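Long-range contact in fructose 1-phosphate kinase (Staphylococcus aureus, PDB 2JG5), which probably transfers phosphate from ATP to fructose 1-phosphate, giving fructose 1,6-bisphosphate, as a member of the PfkB family of carbohydrate kinases: residues 12-17 / 90-95. Sequence-based numbering, arbitrary orientation.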
loop_
_atom_site.group_PDB
_atom_site.type_symbol
_atom_site.label_atom_id
_atom_site.label_comp_id
_atom_site.label_asym_id
_atom_site.label_seq_id
_atom_site.Cartn_x
_atom_site.Cartn_y
_atom_site.Cartn_z
ATOM N N ASP A 12 0.961 -7.086 -4.710
ATOM C CA ASP A 12 0.668 -6.527 -6.002
ATOM C C ASP A 12 -0.627 -5.725 -5.871
ATOM O O ASP A 12 -1.724 -6.267 -5.876
ATOM C CB ASP A 12 0.598 -7.632 -7.048
ATOM C CG ASP A 12 1.913 -8.405 -7.164
ATOM O OD1 ASP A 12 2.947 -7.901 -6.680
ATOM O OD2 ASP A 12 1.921 -9.512 -7.748
ATOM N N TYR A 13 -0.461 -4.418 -5.706
ATOM C CA TYR A 13 -1.578 -3.500 -5.586
ATOM C C TYR A 13 -2.113 -3.141 -6.981
ATOM O O TYR A 13 -1.557 -2.297 -7.688
ATOM C CB TYR A 13 -1.137 -2.270 -4.788
ATOM C CG TYR A 13 -2.229 -1.282 -4.453
ATOM C CD1 TYR A 13 -3.564 -1.682 -4.356
ATOM C CD2 TYR A 13 -1.921 0.055 -4.209
ATOM C CE1 TYR A 13 -4.564 -0.768 -4.043
ATOM C CE2 TYR A 13 -2.917 0.984 -3.895
ATOM C CZ TYR A 13 -4.233 0.563 -3.814
ATOM O OH TYR A 13 -5.215 1.458 -3.489
ATOM N N VAL A 14 -3.190 -3.816 -7.371
ATOM C CA VAL A 14 -3.774 -3.632 -8.688
ATOM C C VAL A 14 -4.823 -2.519 -8.639
ATOM O O VAL A 14 -5.744 -2.565 -7.828
ATOM C CB VAL A 14 -4.373 -4.941 -9.244
ATOM C CG1 VAL A 14 -5.018 -4.694 -10.591
ATOM C CG2 VAL A 14 -3.295 -6.016 -9.375
ATOM N N ILE A 15 -4.655 -1.518 -9.501
ATOM C CA ILE A 15 -5.509 -0.341 -9.506
ATOM C C ILE A 15 -6.134 -0.154 -10.881
ATOM O O ILE A 15 -5.430 0.001 -11.888
ATOM C CB ILE A 15 -4.735 0.946 -9.102
ATOM C CG1 ILE A 15 -4.004 0.752 -7.765
ATOM C CG2 ILE A 15 -5.690 2.137 -9.033
ATOM C CD1 ILE A 15 -3.017 1.856 -7.428
ATOM N N PHE A 16 -7.461 -0.196 -10.920
ATOM C CA PHE A 16 -8.181 0.083 -12.138
ATOM C C PHE A 16 -8.544 1.543 -12.120
ATOM O O PHE A 16 -9.118 2.035 -11.136
ATOM C CB PHE A 16 -9.440 -0.777 -12.252
ATOM C CG PHE A 16 -9.159 -2.231 -12.507
ATOM C CD1 PHE A 16 -8.725 -3.064 -11.473
ATOM C CD2 PHE A 16 -9.331 -2.770 -13.772
ATOM C CE1 PHE A 16 -8.461 -4.409 -11.707
ATOM C CE2 PHE A 16 -9.068 -4.119 -14.014
ATOM C CZ PHE A 16 -8.636 -4.940 -12.977
ATOM N N THR A 17 -8.203 2.228 -13.213
ATOM C CA THR A 17 -8.500 3.646 -13.385
ATOM C C THR A 17 -8.476 3.996 -14.861
ATOM O O THR A 17 -7.596 3.543 -15.601
ATOM C CB THR A 17 -7.529 4.551 -12.557
ATOM O OG1 THR A 17 -8.068 5.873 -12.448
ATOM C CG2 THR A 17 -6.119 4.588 -13.156
ATOM N N ASN A 90 4.123 -3.363 -4.862
ATOM C CA ASN A 90 4.270 -3.088 -6.265
ATOM C C ASN A 90 2.939 -2.606 -6.808
ATOM O O ASN A 90 1.893 -3.101 -6.396
ATOM C CB ASN A 90 4.686 -4.365 -6.980
ATOM C CG ASN A 90 6.071 -4.820 -6.593
ATOM O OD1 ASN A 90 6.795 -4.116 -5.891
ATOM N ND2 ASN A 90 6.453 -6.011 -7.054
ATOM N N VAL A 91 2.973 -1.628 -7.707
ATOM C CA VAL A 91 1.737 -1.059 -8.254
ATOM C C VAL A 91 1.519 -1.466 -9.715
ATOM O O VAL A 91 2.424 -1.369 -10.526
ATOM C CB VAL A 91 1.677 0.479 -8.082
ATOM C CG1 VAL A 91 0.387 1.041 -8.663
ATOM C CG2 VAL A 91 1.781 0.853 -6.612
ATOM N N LYS A 92 0.312 -1.934 -10.027
ATOM C CA LYS A 92 -0.070 -2.294 -11.388
ATOM C C LYS A 92 -1.248 -1.420 -11.800
ATOM O O LYS A 92 -2.348 -1.574 -11.264
ATOM C CB LYS A 92 -0.476 -3.779 -11.468
ATOM C CG LYS A 92 0.367 -4.752 -10.611
ATOM C CD LYS A 92 1.804 -4.858 -11.110
ATOM C CE LYS A 92 2.751 -5.429 -10.041
ATOM N NZ LYS A 92 4.130 -5.716 -10.577
ATOM N N LEU A 93 -1.017 -0.497 -12.732
ATOM C CA LEU A 93 -2.067 0.418 -13.202
ATOM C C LEU A 93 -2.763 -0.109 -14.447
ATOM O O LEU A 93 -2.187 -0.153 -15.547
ATOM C CB LEU A 93 -1.519 1.823 -13.466
ATOM C CG LEU A 93 -0.842 2.579 -12.324
ATOM C CD1 LEU A 93 -0.362 3.928 -12.819
ATOM C CD2 LEU A 93 -1.773 2.741 -11.125
ATOM N N LYS A 94 -4.014 -0.506 -14.269
ATOM C CA LYS A 94 -4.782 -1.047 -15.373
ATOM C C LYS A 94 -5.759 -0.009 -15.920
ATOM O O LYS A 94 -6.841 0.195 -15.364
ATOM C CB LYS A 94 -5.482 -2.347 -14.961
ATOM C CG LYS A 94 -4.524 -3.439 -14.446
ATOM C CD LYS A 94 -5.244 -4.751 -14.154
ATOM C CE LYS A 94 -5.700 -5.455 -15.429
ATOM N NZ LYS A 94 -6.816 -6.426 -15.169
ATOM N N THR A 95 -5.336 0.668 -16.989
ATOM C CA THR A 95 -6.201 1.531 -17.797
ATOM C C THR A 95 -6.503 0.769 -19.080
ATOM O O THR A 95 -6.905 -0.392 -19.030
ATOM C CB THR A 95 -5.519 2.876 -18.150
ATOM O OG1 THR A 95 -4.996 3.481 -16.964
ATOM C CG2 THR A 95 -6.516 3.846 -18.822
#
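Lys94 runs alongside the ring of Phe16, and the pair illustrates how neighbouring parallel strands share one face of a sheet. CB of Lys94 makes a CH-pi contact over a face of the Phe16 ring, 4.3 Å from its centroid and offset toward the rim. A bend in the lysine chain (chi3 71°) keeps the rest of it beside the ring, bringing NZ to 3.2 Å from CZ of Phe16. CD of Lys94 also packs against CG1 of Val14, 3.6 Å away, while the other methyl of that valine, CG2, meets the aliphatic base of Lys92. Farther along this face, Asp12 and Asn90 point the same way, carboxylate and amide planes 11° apart, without bonding each other: Asp12 OD1 takes the hydroxyl of Ser10, and Asn90 OD1 the backbone N of Ala103. NZ of Lys92 forms a salt bridge with Glu100 and a hydrogen bond with Asn102, staying 4.6 Å from Asp12 OD1, not in contact.

The reverse face is mainly apolar. CD1 of Ile15 touches CG1 of Val91 at 3.7 Å and also meets CD2 of Leu93. The Tyr13 side chain extends opposite its own N (chi1 -174°), which lays the face of its ring against CG1 of Ile15; its hydroxyl hydrogen-bonds Ile89 O of the second subunit, whose Ile101 packs on Ile15.

Between the two layers, N and O of Tyr13 and Ile15 bond to the backbones of Asn90, Lys92 and Lys94, and Thr17 N adds a longer bond of 3.3 Å to Lys94 O. Beyond the strands, Thr95 OG1 donates to Thr17 O at 2.9 Å. Strands 10-16 and 88-94 are the central, parallel pair of a four-stranded mixed sheet flanked by 25-36 and 98-102, consistent with the beta-sheet lid of ribokinase-like PfkB kinases, here meeting its counterpart across the dimer.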